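Local coordinates for glutamine synthetase (Streptomyces coelicolor, PDB 4BAX), which is a member of the glutamine synthetase family, built from a beta-grasp domain joined to a catalytic domain and assembled here from ten copies of the chain, at residues L159-K164 against Y205-D210; K5-W10 against P68-E73. All blocks are in the same frame, centred on the assembly; numbering follows the deposited sequence.

Contact 1: L159-K164 against Y205-D210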
ATOM      1  N   LEU A 159      21.593  16.637 -22.010  1.00 25.90           N
ATOM      2  CA  LEU A 159      22.348  17.752 -22.576  1.00 26.06           C
ATOM      3  C   LEU A 159      23.854  17.572 -22.342  1.00 26.95           C
ATOM      4  O   LEU A 159      24.662  17.751 -23.271  1.00 27.40           O
ATOM      5  CB  LEU A 159      21.846  19.090 -22.033  1.00 25.09           C
ATOM      6  CG  LEU A 159      22.711  20.312 -22.316  1.00 24.31           C
ATOM      7  CD1 LEU A 159      22.629  20.696 -23.788  1.00 24.10           C
ATOM      8  CD2 LEU A 159      22.278  21.460 -21.439  1.00 23.76           C
ATOM      9  N   GLU A 160      24.224  17.205 -21.114  1.00 26.72           N
ATOM     10  CA  GLU A 160      25.623  16.949 -20.789  1.00 26.60           C
ATOM     11  C   GLU A 160      26.150  15.772 -21.620  1.00 25.48           C
ATOM     12  O   GLU A 160      27.256  15.812 -22.147  1.00 24.78           O
ATOM     13  CB  GLU A 160      25.796  16.692 -19.289  1.00 27.48           C
ATOM     14  CG  GLU A 160      27.251  16.469 -18.826  1.00 28.11           C
ATOM     15  CD  GLU A 160      28.154  17.715 -19.035  1.00 66.78           C
ATOM     16  OE1 GLU A 160      27.671  18.759 -19.528  1.00 66.59           O
ATOM     17  OE2 GLU A 160      29.361  17.656 -18.710  1.00 67.06           O
ATOM     18  N   ASN A 161      25.304  14.766 -21.818  1.00 25.73           N
ATOM     19  CA  ASN A 161      25.676  13.623 -22.634  1.00 26.31           C
ATOM     20  C   ASN A 161      25.906  14.001 -24.104  1.00 26.45           C
ATOM     21  O   ASN A 161      26.871  13.526 -24.712  1.00 26.99           O
ATOM     22  CB  ASN A 161      24.611  12.534 -22.518  1.00 26.62           C
ATOM     23  CG  ASN A 161      24.794  11.684 -21.268  1.00 27.10           C
ATOM     24  OD1 ASN A 161      25.871  11.677 -20.676  1.00 27.21           O
ATOM     25  ND2 ASN A 161      23.748  10.964 -20.865  1.00 27.08           N
ATOM     26  N   CYS A 162      25.052  14.860 -24.659  1.00 25.90           N
ATOM     27  CA  CYS A 162      25.184  15.316 -26.050  1.00 25.51           C
ATOM     28  C   CYS A 162      26.499  16.116 -26.251  1.00 30.21           C
ATOM     29  O   CYS A 162      27.209  15.964 -27.264  1.00 30.09           O
ATOM     30  CB  CYS A 162      23.973  16.166 -26.451  1.00 25.06           C
ATOM     31  SG  CYS A 162      22.427  15.188 -26.758  1.00 25.40           S
ATOM     32  N   LEU A 163      26.814  16.981 -25.285  1.00 30.13           N
ATOM     33  CA  LEU A 163      28.037  17.792 -25.349  1.00 30.21           C
ATOM     34  C   LEU A 163      29.323  16.967 -25.207  1.00 30.90           C
ATOM     35  O   LEU A 163      30.296  17.182 -25.943  1.00 30.88           O
ATOM     36  CB  LEU A 163      27.990  18.923 -24.313  1.00 29.69           C
ATOM     37  CG  LEU A 163      26.849  19.925 -24.568  1.00 29.68           C
ATOM     38  CD1 LEU A 163      26.659  20.945 -23.452  1.00 29.71           C
ATOM     39  CD2 LEU A 163      27.085  20.655 -25.880  1.00 29.79           C
ATOM     40  N   LYS A 164      29.301  15.986 -24.304  1.00 31.29           N
ATOM     41  CA  LYS A 164      30.429  15.077 -24.134  1.00 31.97           C
ATOM     42  C   LYS A 164      30.636  14.280 -25.414  1.00 32.36           C
ATOM     43  O   LYS A 164      31.769  13.971 -25.781  1.00 33.68           O
ATOM     44  CB  LYS A 164      30.177  14.143 -22.954  1.00 32.28           C
ATOM     45  CG  LYS A 164      31.020  14.452 -21.740  1.00 32.78           C
ATOM     46  CD  LYS A 164      30.155  14.473 -20.490  1.00 33.35           C
ATOM     47  CE  LYS A 164      29.651  13.088 -20.116  1.00 33.77           C
ATOM     48  NZ  LYS A 164      30.014  12.787 -18.699  1.00 34.25           N
ATOM     49  N   TYR A 205      16.490   8.775 -25.446  1.00 23.47           N
ATOM     50  CA  TYR A 205      15.788   7.558 -25.069  1.00 23.99           C
ATOM     51  C   TYR A 205      16.637   6.776 -24.114  1.00 24.07           C
ATOM     52  O   TYR A 205      16.178   6.281 -23.093  1.00 23.86           O
ATOM     53  CB  TYR A 205      15.573   6.682 -26.290  1.00 24.41           C
ATOM     54  CG  TYR A 205      14.667   7.221 -27.354  1.00 24.46           C
ATOM     55  CD1 TYR A 205      13.401   7.720 -27.060  1.00 24.45           C
ATOM     56  CD2 TYR A 205      15.069   7.186 -28.685  1.00 24.20           C
ATOM     57  CE1 TYR A 205      12.575   8.191 -28.085  1.00 24.37           C
ATOM     58  CE2 TYR A 205      14.262   7.649 -29.693  1.00 23.93           C
ATOM     59  CZ  TYR A 205      13.022   8.144 -29.401  1.00 24.28           C
ATOM     60  OH  TYR A 205      12.245   8.600 -30.445  1.00 24.66           O
ATOM     61  N   ARG A 206      17.897   6.664 -24.489  1.00 25.05           N
ATOM     62  CA  ARG A 206      18.845   5.887 -23.727  1.00 26.39           C
ATOM     63  C   ARG A 206      19.158   6.491 -22.345  1.00 27.08           C
ATOM     64  O   ARG A 206      19.133   5.777 -21.341  1.00 27.23           O
ATOM     65  CB  ARG A 206      20.096   5.642 -24.562  1.00 26.68           C
ATOM     66  CG  ARG A 206      21.265   5.034 -23.845  1.00 27.53           C
ATOM     67  CD  ARG A 206      21.084   3.581 -23.555  1.00 28.51           C
ATOM     68  NE  ARG A 206      22.239   3.040 -22.851  1.00 29.77           N
ATOM     69  CZ  ARG A 206      22.431   3.160 -21.541  1.00 31.05           C
ATOM     70  NH1 ARG A 206      21.548   3.822 -20.790  1.00 31.12           N
ATOM     71  NH2 ARG A 206      23.517   2.628 -20.978  1.00 31.71           N
ATOM     72  N   THR A 207      19.341   7.812 -22.288  1.00 27.69           N
ATOM     73  CA  THR A 207      19.564   8.506 -21.022  1.00 28.68           C
ATOM     74  C   THR A 207      18.343   8.350 -20.103  1.00 28.68           C
ATOM     75  O   THR A 207      18.493   8.093 -18.897  1.00 28.55           O
ATOM     76  CB  THR A 207      19.864  10.012 -21.244  1.00 26.08           C
ATOM     77  OG1 THR A 207      21.037  10.128 -22.041  1.00 26.61           O
ATOM     78  CG2 THR A 207      20.116  10.729 -19.934  1.00 25.62           C
ATOM     79  N   ALA A 208      17.147   8.446 -20.691  1.00 28.50           N
ATOM     80  CA  ALA A 208      15.892   8.381 -19.938  1.00 28.25           C
ATOM     81  C   ALA A 208      15.646   6.991 -19.323  1.00 28.74           C
ATOM     82  O   ALA A 208      14.939   6.857 -18.316  1.00 28.42           O
ATOM     83  CB  ALA A 208      14.714   8.826 -20.803  1.00 27.67           C
ATOM     84  N   GLU A 209      16.265   5.964 -19.904  1.00 29.71           N
ATOM     85  CA  GLU A 209      16.159   4.616 -19.358  1.00 31.01           C
ATOM     86  C   GLU A 209      16.641   4.559 -17.914  1.00 32.02           C
ATOM     87  O   GLU A 209      16.039   3.873 -17.091  1.00 32.27           O
ATOM     88  CB  GLU A 209      16.983   3.631 -20.177  1.00 31.50           C
ATOM     89  CG  GLU A 209      16.383   3.304 -21.530  1.00 31.61           C
ATOM     90  CD  GLU A 209      17.299   2.435 -22.374  1.00 32.19           C
ATOM     91  OE1 GLU A 209      18.230   1.821 -21.817  1.00 32.21           O
ATOM     92  OE2 GLU A 209      17.096   2.370 -23.604  1.00 32.78           O
ATOM     93  N   ASP A 210      17.699   5.300 -17.605  1.00 32.98           N
ATOM     94  CA  ASP A 210      18.270   5.314 -16.257  1.00 33.60           C
ATOM     95  C   ASP A 210      17.362   5.956 -15.219  1.00 33.15           C
ATOM     96  O   ASP A 210      17.380   5.573 -14.037  1.00 33.94           O
ATOM     97  CB  ASP A 210      19.657   5.977 -16.273  1.00 34.83           C
ATOM     98  CG  ASP A 210      20.683   5.171 -17.047  1.00 36.52           C
ATOM     99  OD1 ASP A 210      20.559   3.925 -17.083  1.00 37.08           O
ATOM    100  OD2 ASP A 210      21.600   5.774 -17.643  1.00 37.29           O
TER

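Contact 2: K5-W10 against P68-E73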
ATOM      1  N   LYS A   5      34.598  -0.545 -26.607  1.00 38.60           N
ATOM      2  CA  LYS A   5      33.235  -0.832 -27.002  1.00 36.24           C
ATOM      3  C   LYS A   5      32.760   0.160 -28.057  1.00 35.06           C
ATOM      4  O   LYS A   5      33.011   1.372 -27.949  1.00 35.14           O
ATOM      5  CB  LYS A   5      32.334  -0.781 -25.783  1.00 35.42           C
ATOM      6  CG  LYS A   5      32.626  -1.895 -24.784  1.00 35.20           C
ATOM      7  CD  LYS A   5      31.629  -1.839 -23.641  1.00 35.01           C
ATOM      8  CE  LYS A   5      32.165  -1.109 -22.446  1.00 34.83           C
ATOM      9  NZ  LYS A   5      32.726  -2.105 -21.515  1.00 34.93           N
ATOM     10  N   ALA A   6      32.101  -0.369 -29.084  1.00 34.07           N
ATOM     11  CA  ALA A   6      31.497   0.444 -30.133  1.00 33.39           C
ATOM     12  C   ALA A   6      30.001   0.143 -30.226  1.00 32.76           C
ATOM     13  O   ALA A   6      29.592  -1.004 -30.445  1.00 32.50           O
ATOM     14  CB  ALA A   6      32.174   0.176 -31.464  1.00 33.76           C
ATOM     15  N   GLU A   7      29.181   1.177 -30.056  1.00 32.48           N
ATOM     16  CA  GLU A   7      27.733   1.000 -30.158  1.00 31.98           C
ATOM     17  C   GLU A   7      27.244   1.358 -31.552  1.00 30.71           C
ATOM     18  O   GLU A   7      27.224   2.534 -31.940  1.00 29.97           O
ATOM     19  CB  GLU A   7      27.014   1.860 -29.122  1.00 32.97           C
ATOM     20  CG  GLU A   7      25.522   1.526 -28.945  1.00 34.24           C
ATOM     21  CD  GLU A   7      25.251   0.238 -28.162  1.00 35.50           C
ATOM     22  OE1 GLU A   7      26.206  -0.400 -27.669  1.00 36.14           O
ATOM     23  OE2 GLU A   7      24.073  -0.163 -28.069  1.00 35.93           O
ATOM     24  N   TYR A   8      26.826   0.331 -32.289  1.00 30.38           N
ATOM     25  CA  TYR A   8      26.371   0.514 -33.657  1.00 30.27           C
ATOM     26  C   TYR A   8      24.892   0.828 -33.628  1.00 30.77           C
ATOM     27  O   TYR A   8      24.091   0.050 -33.110  1.00 31.15           O
ATOM     28  CB  TYR A   8      26.622  -0.733 -34.491  1.00 29.67           C
ATOM     29  CG  TYR A   8      28.024  -0.849 -35.049  1.00 29.06           C
ATOM     30  CD1 TYR A   8      29.141  -0.698 -34.227  1.00 28.47           C
ATOM     31  CD2 TYR A   8      28.241  -1.145 -36.389  1.00 28.93           C
ATOM     32  CE1 TYR A   8      30.430  -0.830 -34.733  1.00 28.29           C
ATOM     33  CE2 TYR A   8      29.545  -1.269 -36.906  1.00 28.56           C
ATOM     34  CZ  TYR A   8      30.632  -1.113 -36.074  1.00 28.34           C
ATOM     35  OH  TYR A   8      31.921  -1.244 -36.590  1.00 28.28           O
ATOM     36  N   ILE A   9      24.555   1.991 -34.158  1.00 30.59           N
ATOM     37  CA  ILE A   9      23.209   2.522 -34.118  1.00 29.94           C
ATOM     38  C   ILE A   9      22.706   2.658 -35.540  1.00 29.47           C
ATOM     39  O   ILE A   9      23.441   3.122 -36.427  1.00 30.28           O
ATOM     40  CB  ILE A   9      23.180   3.902 -33.373  1.00 17.61           C
ATOM     41  CG1 ILE A   9      23.545   3.689 -31.890  1.00 17.25           C
ATOM     42  CG2 ILE A   9      21.835   4.602 -33.472  1.00 13.23           C
ATOM     43  CD1 ILE A   9      24.169   4.921 -31.171  1.00 18.63           C
ATOM     44  N   TRP A  10      21.476   2.229 -35.781  1.00 28.07           N
ATOM     45  CA  TRP A  10      20.917   2.420 -37.108  1.00 27.13           C
ATOM     46  C   TRP A  10      19.420   2.693 -37.032  1.00 26.38           C
ATOM     47  O   TRP A  10      18.841   2.622 -35.951  1.00 25.52           O
ATOM     48  CB  TRP A  10      21.247   1.257 -38.054  1.00 27.20           C
ATOM     49  CG  TRP A  10      20.488  -0.029 -37.793  1.00 27.54           C
ATOM     50  CD1 TRP A  10      19.365  -0.459 -38.446  1.00 27.60           C
ATOM     51  CD2 TRP A  10      20.812  -1.055 -36.840  1.00 27.86           C
ATOM     52  NE1 TRP A  10      18.967  -1.683 -37.954  1.00 27.75           N
ATOM     53  CE2 TRP A  10      19.834  -2.073 -36.970  1.00 27.86           C
ATOM     54  CE3 TRP A  10      21.820  -1.209 -35.883  1.00 28.20           C
ATOM     55  CZ2 TRP A  10      19.842  -3.231 -36.185  1.00 28.03           C
ATOM     56  CZ3 TRP A  10      21.825  -2.371 -35.097  1.00 28.46           C
ATOM     57  CH2 TRP A  10      20.845  -3.362 -35.258  1.00 28.32           C
ATOM     58  N   PRO A  68      29.193   8.817 -24.262  1.00 31.87           N
ATOM     59  CA  PRO A  68      29.132   9.643 -23.043  1.00 32.47           C
ATOM     60  C   PRO A  68      28.645   8.882 -21.804  1.00 33.17           C
ATOM     61  O   PRO A  68      28.957   9.252 -20.659  1.00 33.15           O
ATOM     62  CB  PRO A  68      28.136  10.741 -23.430  1.00 32.24           C
ATOM     63  CG  PRO A  68      27.224  10.076 -24.419  1.00 31.74           C
ATOM     64  CD  PRO A  68      28.110   9.146 -25.210  1.00 31.62           C
ATOM     65  N   ILE A  69      27.825   7.865 -22.038  1.00 33.50           N
ATOM     66  CA  ILE A  69      27.321   7.021 -20.962  1.00 33.97           C
ATOM     67  C   ILE A  69      28.348   6.002 -20.464  1.00 34.65           C
ATOM     68  O   ILE A  69      28.616   5.878 -19.268  1.00 34.81           O
ATOM     69  CB  ILE A  69      26.021   6.323 -21.381  1.00 33.45           C
ATOM     70  CG1 ILE A  69      24.970   7.395 -21.680  1.00 33.29           C
ATOM     71  CG2 ILE A  69      25.549   5.401 -20.291  1.00 32.91           C
ATOM     72  CD1 ILE A  69      23.716   6.860 -22.249  1.00 33.25           C
ATOM     73  N   ARG A  70      28.901   5.250 -21.402  1.00 35.04           N
ATOM     74  CA  ARG A  70      29.929   4.288 -21.073  1.00 35.37           C
ATOM     75  C   ARG A  70      31.231   4.965 -20.658  1.00 35.58           C
ATOM     76  O   ARG A  70      31.931   4.474 -19.771  1.00 35.20           O
ATOM     77  CB  ARG A  70      30.169   3.345 -22.245  1.00 35.39           C
ATOM     78  CG  ARG A  70      29.343   2.088 -22.167  1.00 34.96           C
ATOM     79  CD  ARG A  70      29.233   1.446 -23.521  1.00 34.75           C
ATOM     80  NE  ARG A  70      28.394   0.258 -23.474  1.00 34.25           N
ATOM     81  CZ  ARG A  70      28.022  -0.415 -24.558  1.00 33.47           C
ATOM     82  NH1 ARG A  70      28.415  -0.013 -25.769  1.00 33.02           N
ATOM     83  NH2 ARG A  70      27.254  -1.489 -24.426  1.00 33.03           N
ATOM     84  N   GLY A  71      31.552   6.082 -21.310  1.00 36.27           N
ATOM     85  CA  GLY A  71      32.761   6.811 -20.985  1.00 37.83           C
ATOM     86  C   GLY A  71      34.023   6.172 -21.544  1.00 39.49           C
ATOM     87  O   GLY A  71      33.958   5.281 -22.400  1.00 39.71           O
ATOM     88  N   GLY A  72      35.175   6.680 -21.111  1.00 40.55           N
ATOM     89  CA  GLY A  72      36.454   6.125 -21.519  1.00 41.28           C
ATOM     90  C   GLY A  72      36.721   6.177 -23.003  1.00 41.83           C
ATOM     91  O   GLY A  72      36.535   7.225 -23.630  1.00 42.13           O
ATOM     92  N   GLU A  73      37.105   5.040 -23.575  1.00 41.97           N
ATOM     93  CA  GLU A  73      37.513   5.003 -24.976  1.00 42.62           C
ATOM     94  C   GLU A  73      36.370   4.484 -25.864  1.00 40.86           C
ATOM     95  O   GLU A  73      36.487   4.337 -27.091  1.00 40.42           O
ATOM     96  CB  GLU A  73      38.768   4.126 -25.127  1.00 44.77           C
ATOM     97  CG  GLU A  73      40.014   4.838 -25.671  1.00 47.09           C
ATOM     98  CD  GLU A  73      40.258   6.226 -25.054  1.00 48.86           C
ATOM     99  OE1 GLU A  73      40.507   6.294 -23.822  1.00 49.36           O
ATOM    100  OE2 GLU A  73      40.191   7.249 -25.788  1.00 49.43           O
TER

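Contact 1: L159-K164 against Y205-D210
N161 and T207 meet side chain to side chain between two helices, and they alone carry the contact. The polar part is one hydrogen bond. ND2 of N161 donates an N-H to OG1 of T207 at 3.1 Å, with an N-H...O angle of 152°. The hydroxyl lies almost in the amide plane of N161, 9° out of it. OG1 of T207 is also bonded to the carbonyl O of L203, one turn back in its own helix. That second bond helps fix the hydroxyl's rotation.

The rest is van der Waals contact. The amide nitrogen ND2 of N161 lies 3.8 Å from the methyl CG2 of T207. This methyl stands anti to the backbone N, chi1 being -60° for OG1, which leaves OG1 beside the N. T207 packs further on A157, and N161 on P68 of the beta-grasp loop. The two side chains come from opposite directions, and the CA atoms of N161 and T207 are 8.1 Å apart.

Beyond the contact, E209 of helix 190-210 forms a salt bridge with R152 of a neighbouring subunit. This is plain helix-helix packing in the catalytic domain, joining 152-164 and 190-210 through one side-chain hydrogen bond.

Contact 2: K5-W10 against P68-E73
R70 reaches from its loop to K5 and E7, both on strand 3-11 of the beta-grasp domain. NH1 of R70 forms a salt bridge with OE1 of E7 at 2.9 Å. As a hydrogen bond it is weak, bent to 128° at the proton. The carboxylate and guanidinium planes are turned 71° apart and do not pair flat. K5 packs over one face of the guanidinium, its CD 3.9 Å from NE of R70 and offset toward the rim. The chain of R70 is extended from CG to NE and crosses both partners at about a right angle.

In the next shell, OE1 of E7 and NH2 of R70 both bond to OG1 of T24, and OE2 of E7 to OG of S22, both on strand 20-28. E7 starts with CG anti to the backbone N (chi1 -168°) and bends at chi2, which brings OE1 to NH1 of R70. The loop itself is held where D67 OD1 accepts from the backbone N of R70. Both cations also face a neighbouring subunit, with R70 paired to E156 and K5 to E160 there. K5 bends at chi3 and chi4; its NZ, of like charge, is near NE of R70 at 5.3 Å but not in contact.

How the contacts relate
From the N terminus the chain first lays down strand 3-11, the first half of contact 2. It then runs through strands 20-28, 40-43 and 56-66 before the loop at 68-73 returns to that strand and closes contact 2. Helix 152-164 comes later and opens contact 1, which closes on helix 190-210 after strands 169-174 and 180-188. The two closures follow in series, neither nesting nor crossing. Their centres lie about 12 Å apart, and they touch: K164 packs on P68, and I69 packs on R206. The loop of contact 2 thus joins the beta-grasp sheet to both helices of contact 1.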